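PDB 7JQE: ESAT-6/WXG100 secretion system protein from Streptococcus gallolyticus, which probably serves as a membrane-anchored subunit of the type VIIb secretion system that exports toxins and other proteins, this fragment being extracellular. Local coordinates for residues L235-K240 and I438-P443; T194-L199 and S420-T425. All coordinates share one frame; numbering follows the deposited sequence.

Contact 1: residues L235-K240 and I438-P443; sequences LALLGK and IDITNP. With EDO (1,2-ethanediol), chain M.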
loop_
_atom_site.group_PDB
_atom_site.type_symbol
_atom_site.label_atom_id
_atom_site.label_comp_id
_atom_site.label_asym_id
_atom_site.label_seq_id
_atom_site.Cartn_x
_atom_site.Cartn_y
_atom_site.Cartn_z
ATOM N N LEU A 235 6.635 6.348 -9.920
ATOM C CA LEU A 235 6.188 6.253 -11.307
ATOM C C LEU A 235 6.947 5.167 -12.051
ATOM O O LEU A 235 6.373 4.463 -12.891
ATOM C CB LEU A 235 6.354 7.597 -12.014
ATOM C CG LEU A 235 5.317 8.646 -11.642
ATOM C CD1 LEU A 235 5.767 10.023 -12.111
ATOM C CD2 LEU A 235 3.982 8.257 -12.262
ATOM N N ALA A 236 8.245 5.028 -11.771
ATOM C CA ALA A 236 9.017 3.963 -12.402
ATOM C C ALA A 236 8.458 2.597 -12.031
ATOM O O ALA A 236 8.381 1.699 -12.879
ATOM C CB ALA A 236 10.489 4.072 -12.006
ATOM N N LEU A 237 8.037 2.434 -10.773
ATOM C CA LEU A 237 7.490 1.159 -10.322
ATOM C C LEU A 237 6.149 0.870 -10.981
ATOM O O LEU A 237 5.901 -0.256 -11.432
ATOM C CB LEU A 237 7.357 1.159 -8.799
ATOM C CG LEU A 237 6.649 -0.036 -8.153
ATOM C CD1 LEU A 237 7.341 -1.342 -8.512
ATOM C CD2 LEU A 237 6.562 0.132 -6.637
ATOM N N LEU A 238 5.267 1.874 -11.050
ATOM C CA LEU A 238 4.000 1.686 -11.751
ATOM C C LEU A 238 4.231 1.269 -13.196
ATOM O O LEU A 238 3.413 0.543 -13.773
ATOM C CB LEU A 238 3.167 2.964 -11.697
ATOM C CG LEU A 238 2.811 3.479 -10.302
ATOM C CD1 LEU A 238 2.090 4.819 -10.397
ATOM C CD2 LEU A 238 1.957 2.467 -9.583
ATOM N N GLY A 239 5.330 1.721 -13.798
ATOM C CA GLY A 239 5.656 1.275 -15.141
ATOM C C GLY A 239 6.000 -0.199 -15.186
ATOM O O GLY A 239 5.557 -0.921 -16.083
ATOM N N LYS A 240 6.792 -0.669 -14.216
ATOM C CA LYS A 240 7.128 -2.088 -14.158
ATOM C C LYS A 240 5.872 -2.940 -14.056
ATOM O O LYS A 240 5.734 -3.951 -14.758
ATOM C CB LYS A 240 8.052 -2.367 -12.973
ATOM C CG LYS A 240 9.534 -2.307 -13.289
ATOM C CD LYS A 240 10.351 -2.736 -12.080
ATOM C CE LYS A 240 11.844 -2.672 -12.366
ATOM N NZ LYS A 240 12.653 -2.665 -11.113
ATOM N N ILE A 438 12.420 -3.924 -6.790
ATOM C CA ILE A 438 11.237 -4.772 -6.709
ATOM C C ILE A 438 10.954 -5.368 -8.083
ATOM O O ILE A 438 10.810 -4.640 -9.069
ATOM C CB ILE A 438 10.031 -3.981 -6.184
ATOM C CG1 ILE A 438 10.348 -3.426 -4.789
ATOM C CG2 ILE A 438 8.784 -4.854 -6.162
ATOM C CD1 ILE A 438 9.184 -2.756 -4.112
ATOM N N ASP A 439 10.873 -6.695 -8.147
ATOM C CA ASP A 439 10.618 -7.416 -9.388
ATOM C C ASP A 439 9.177 -7.914 -9.387
ATOM O O ASP A 439 8.704 -8.451 -8.382
ATOM C CB ASP A 439 11.595 -8.585 -9.537
ATOM C CG ASP A 439 11.554 -9.213 -10.920
ATOM O OD1 ASP A 439 10.444 -9.434 -11.453
ATOM O OD2 ASP A 439 12.638 -9.490 -11.478
ATOM N N ILE A 440 8.483 -7.732 -10.507
ATOM C CA ILE A 440 7.065 -8.070 -10.610
ATOM C C ILE A 440 6.853 -9.423 -11.279
ATOM O O ILE A 440 6.158 -10.285 -10.741
ATOM C CB ILE A 440 6.300 -6.954 -11.354
ATOM C CG1 ILE A 440 6.579 -5.592 -10.711
ATOM C CG2 ILE A 440 4.809 -7.244 -11.342
ATOM C CD1 ILE A 440 6.117 -5.484 -9.286
ATOM N N THR A 441 7.443 -9.630 -12.462
ATOM C CA THR A 441 7.193 -10.863 -13.204
ATOM C C THR A 441 7.651 -12.089 -12.421
ATOM O O THR A 441 7.009 -13.144 -12.478
ATOM C CB THR A 441 7.886 -10.814 -14.568
ATOM O OG1 THR A 441 9.259 -10.441 -14.399
ATOM C CG2 THR A 441 7.198 -9.815 -15.483
ATOM N N ASN A 442 8.760 -11.970 -11.685
ATOM C CA ASN A 442 9.318 -13.052 -10.876
ATOM C C ASN A 442 9.421 -12.575 -9.432
ATOM O O ASN A 442 10.496 -12.146 -8.982
ATOM C CB ASN A 442 10.674 -13.498 -11.415
ATOM C CG ASN A 442 10.571 -14.127 -12.792
ATOM O OD1 ASN A 442 11.187 -13.660 -13.748
ATOM N ND2 ASN A 442 9.781 -15.193 -12.899
ATOM N N PRO A 443 8.326 -12.640 -8.674
ATOM C CA PRO A 443 8.343 -12.146 -7.290
ATOM C C PRO A 443 9.457 -12.789 -6.472
ATOM O O PRO A 443 9.863 -13.925 -6.724
ATOM C CB PRO A 443 6.961 -12.543 -6.753
ATOM C CG PRO A 443 6.106 -12.707 -7.971
ATOM C CD PRO A 443 7.020 -13.208 -9.051
HETATM C C1 EDO M . 1.950 -11.833 -10.147
HETATM O O1 EDO M . 1.381 -12.292 -8.913
HETATM C C2 EDO M . 3.435 -12.184 -10.193
HETATM O O2 EDO M . 3.996 -11.809 -11.457
#
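Between Ile438 and Ile440, the two loop residues that pack against Leu237 and Lys240, Asp439 turns its OD1 along its own loop, where one firm and one weak donor reach it. The backbone N of Asn442 lies 3.1 Å from Asp439 OD1 in a nearly straight bond, with an N-H...O angle of 170°. It comes from above the carboxylate, 47° out of the plane. The weak second bond runs from Thr441 OG1 to the same oxygen.

Ile438 and Ile440, on either side of it in sequence, both point toward helix 225-244, while Asp439 points away. Leu237 CD1 touches each of them, 4.4 Å from Ile438 CB and equally far from Ile440 CD1. Ile440, with chi2 at -62°, meets the helix with two carbons: CD1 against Leu237, and CG1 4.2 Å from Lys240 CB. From that point the lysine chain stretches out, extended beyond CG, and runs back along the loop from Ile440 toward Ile438. Its CD passes 3.6 Å from Ile438 O, and its tip makes a weak hydrogen bond, Lys240 NZ to Ile438 O at 3.4 Å. The opposite charge of Asp439 is not in contact, since Lys240 NZ and Asp439 OD2 are 6.8 Å apart.

The apolar part of the contact is buried, whereas Lys240 is exposed and lies over its polar margin. Tyr427 of helix 396-427 also touches both isoleucines. Beyond Ile440, its carbonyl O accepts a 2.7 Å bond from O2 of an ethanediol, probably a crystallisation additive. The whole is a loop laid on a helix by two isoleucines, with an Asx motif at Asp439, its OD1 accepting from the backbone N three residues on, turning the chain.

Contact 2: residues T194-L199 and S420-T425; sequences TEIASL and SAMIQT. With EDO (1,2-ethanediol), chain H; EDO (1,2-ethanediol), chain X.
Met422, present as selenomethionine, reaches across from helix 396-427 to helix 191-200, and each step of its chain can be followed. CB starts alongside Ile196, 4.2 Å from Ile196 CG1. With CG anti to the carbonyl carbon (chi1 -70°) and the rest extended, the chain slides past Ile196 in the opposite direction. The selenium stays near the same isoleucine, but its nearest neighbour is Leu199: SE to Leu199 CD1 is 3.7 Å, and the two side chains meet at about a right angle. The terminal CE ends 4.0 Å from Glu195 CG, against the aliphatic part of that residue, and also stays beside Leu199 CD1.

Glu195 bends at chi2 (56°), and its OE2 accepts a 3.0 Å hydrogen bond from O1 of an ethanediol. Next to the methionine, Ile196 CG2 packs on Ile423 CG1 at 4.1 Å. The two short helical segments are nearly antiparallel, at 152°, with axes 10.4 Å apart.

On the 420-425 side, Thr425 OG1 bonds back to Ala421 O at 2.7 Å, from the face opposite that used by Thr425 N. Met422 also packs on Gln424 of the second subunit, so this seam borders the dimer interface. The selenium is a crystallographic label. No hydrogen bond joins the segments: apolar contacts around Met422 and the Ile196-Ile423 pair imply cohesion by dispersion and burial.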
loop_
_atom_site.group_PDB
_atom_site.type_symbol
_atom_site.label_atom_id
_atom_site.label_comp_id
_atom_site.label_asym_id
_atom_site.label_seq_id
_atom_site.Cartn_x
_atom_site.Cartn_y
_atom_site.Cartn_z
ATOM N N THR A 194 -6.839 -6.453 -9.478
ATOM C CA THR A 194 -8.019 -5.775 -10.006
ATOM C C THR A 194 -8.151 -4.369 -9.429
ATOM O O THR A 194 -8.475 -3.418 -10.152
ATOM C CB THR A 194 -9.272 -6.601 -9.715
ATOM O OG1 THR A 194 -9.241 -7.801 -10.497
ATOM C CG2 THR A 194 -10.525 -5.817 -10.057
ATOM N N GLU A 195 -7.900 -4.215 -8.127
ATOM C CA GLU A 195 -7.974 -2.892 -7.510
ATOM C C GLU A 195 -6.867 -1.981 -8.030
ATOM O O GLU A 195 -7.112 -0.816 -8.361
ATOM C CB GLU A 195 -7.896 -3.019 -5.989
ATOM C CG GLU A 195 -7.718 -1.684 -5.268
ATOM C CD GLU A 195 -8.806 -0.687 -5.611
ATOM O OE1 GLU A 195 -9.833 -1.108 -6.183
ATOM O OE2 GLU A 195 -8.632 0.517 -5.313
ATOM N N ILE A 196 -5.643 -2.500 -8.106
ATOM C CA ILE A 196 -4.518 -1.719 -8.614
ATOM C C ILE A 196 -4.811 -1.215 -10.024
ATOM O O ILE A 196 -4.622 -0.030 -10.332
ATOM C CB ILE A 196 -3.230 -2.559 -8.568
ATOM C CG1 ILE A 196 -2.914 -2.966 -7.129
ATOM C CG2 ILE A 196 -2.067 -1.806 -9.175
ATOM C CD1 ILE A 196 -1.740 -3.904 -7.011
ATOM N N ALA A 197 -5.272 -2.106 -10.907
ATOM C CA ALA A 197 -5.554 -1.695 -12.278
ATOM C C ALA A 197 -6.643 -0.633 -12.331
ATOM O O ALA A 197 -6.606 0.250 -13.194
ATOM C CB ALA A 197 -5.954 -2.902 -13.128
ATOM N N SER A 198 -7.622 -0.707 -11.428
ATOM C CA SER A 198 -8.653 0.320 -11.370
ATOM C C SER A 198 -8.038 1.680 -11.070
ATOM O O SER A 198 -8.300 2.664 -11.770
ATOM C CB SER A 198 -9.696 -0.049 -10.317
ATOM O OG SER A 198 -10.622 1.004 -10.128
ATOM N N LEU A 199 -7.204 1.747 -10.030
ATOM C CA LEU A 199 -6.508 2.987 -9.704
ATOM C C LEU A 199 -5.679 3.484 -10.882
ATOM O O LEU A 199 -5.701 4.674 -11.216
ATOM C CB LEU A 199 -5.619 2.775 -8.479
ATOM C CG LEU A 199 -6.290 2.830 -7.109
ATOM C CD1 LEU A 199 -5.328 2.340 -6.040
ATOM C CD2 LEU A 199 -6.742 4.253 -6.808
ATOM N N SER A 420 1.277 2.757 -5.918
ATOM C CA SER A 420 2.678 2.396 -5.731
ATOM C C SER A 420 2.890 1.685 -4.401
ATOM O O SER A 420 3.686 0.743 -4.315
ATOM C CB SER A 420 3.564 3.635 -5.810
ATOM O OG SER A 420 4.931 3.276 -5.781
ATOM N N ALA A 421 2.197 2.130 -3.350
ATOM C CA ALA A 421 2.352 1.494 -2.045
ATOM C C ALA A 421 1.771 0.087 -2.048
ATOM O O ALA A 421 2.338 -0.824 -1.434
ATOM C CB ALA A 421 1.695 2.344 -0.962
HETATM N N MSE A 422 0.645 -0.111 -2.729
HETATM C CA MSE A 422 0.063 -1.437 -2.869
HETATM C C MSE A 422 1.053 -2.360 -3.560
HETATM O O MSE A 422 1.367 -3.439 -3.059
HETATM C CB MSE A 422 -1.242 -1.377 -3.655
HETATM C CG MSE A 422 -2.383 -0.706 -2.916
HETATM SE SE MSE A 422 -3.973 -0.528 -4.040
HETATM C CE MSE A 422 -5.246 0.021 -2.667
ATOM N N ILE A 423 1.557 -1.920 -4.714
ATOM C CA ILE A 423 2.538 -2.718 -5.444
ATOM C C ILE A 423 3.743 -3.015 -4.561
ATOM O O ILE A 423 4.212 -4.156 -4.483
ATOM C CB ILE A 423 2.951 -2.004 -6.741
ATOM C CG1 ILE A 423 1.728 -1.792 -7.635
ATOM C CG2 ILE A 423 4.015 -2.803 -7.465
ATOM C CD1 ILE A 423 2.001 -0.936 -8.874
ATOM N N GLN A 424 4.259 -1.992 -3.878
ATOM C CA GLN A 424 5.418 -2.181 -3.010
ATOM C C GLN A 424 5.164 -3.256 -1.956
ATOM O O GLN A 424 6.053 -4.059 -1.649
ATOM C CB GLN A 424 5.777 -0.857 -2.339
ATOM C CG GLN A 424 6.875 -0.960 -1.306
ATOM C CD GLN A 424 7.129 0.358 -0.598
ATOM O OE1 GLN A 424 6.311 1.276 -0.660
ATOM N NE2 GLN A 424 8.264 0.457 0.082
ATOM N N THR A 425 3.957 -3.282 -1.385
ATOM C CA THR A 425 3.663 -4.163 -0.262
ATOM C C THR A 425 3.438 -5.603 -0.703
ATOM O O THR A 425 3.645 -6.531 0.088
ATOM C CB THR A 425 2.431 -3.658 0.490
ATOM O OG1 THR A 425 2.624 -2.287 0.859
ATOM C CG2 THR A 425 2.189 -4.485 1.741
HETATM C C1 EDO H . 6.618 -2.670 2.758
HETATM O O1 EDO H . 7.700 -3.056 3.610
HETATM C C2 EDO H . 6.980 -3.021 1.318
HETATM O O2 EDO H . 7.347 -4.403 1.217
HETATM C C1 EDO X . -12.517 1.896 -5.568
HETATM O O1 EDO X . -11.125 2.224 -5.692
HETATM C C2 EDO X . -12.806 0.576 -6.281
HETATM O O2 EDO X . -14.177 0.205 -6.089
#

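Helix 396-427 ties the two contacts together: its segment 420-425 carries half of contact 2 and also packs against the helical half of contact 1. The centres are about 11 Å apart. Leu238 CD2 lies 3.5 Å from Ile423 CD1, and Leu237 CD2 is 3.6 Å from Ser420 OG. Leu237 CD1, already against the loop of contact 1, also comes within 3.8 Å of Ile423 CG2. Along the chain the segments alternate, 194-199, 235-240, 420-425, 438-443, with all the beta strands between the second and third. Helix 396-427 touches both helices 191-200 and 225-244, which come to it from directions roughly at right angles, and contact 2 is the one that borders the second subunit.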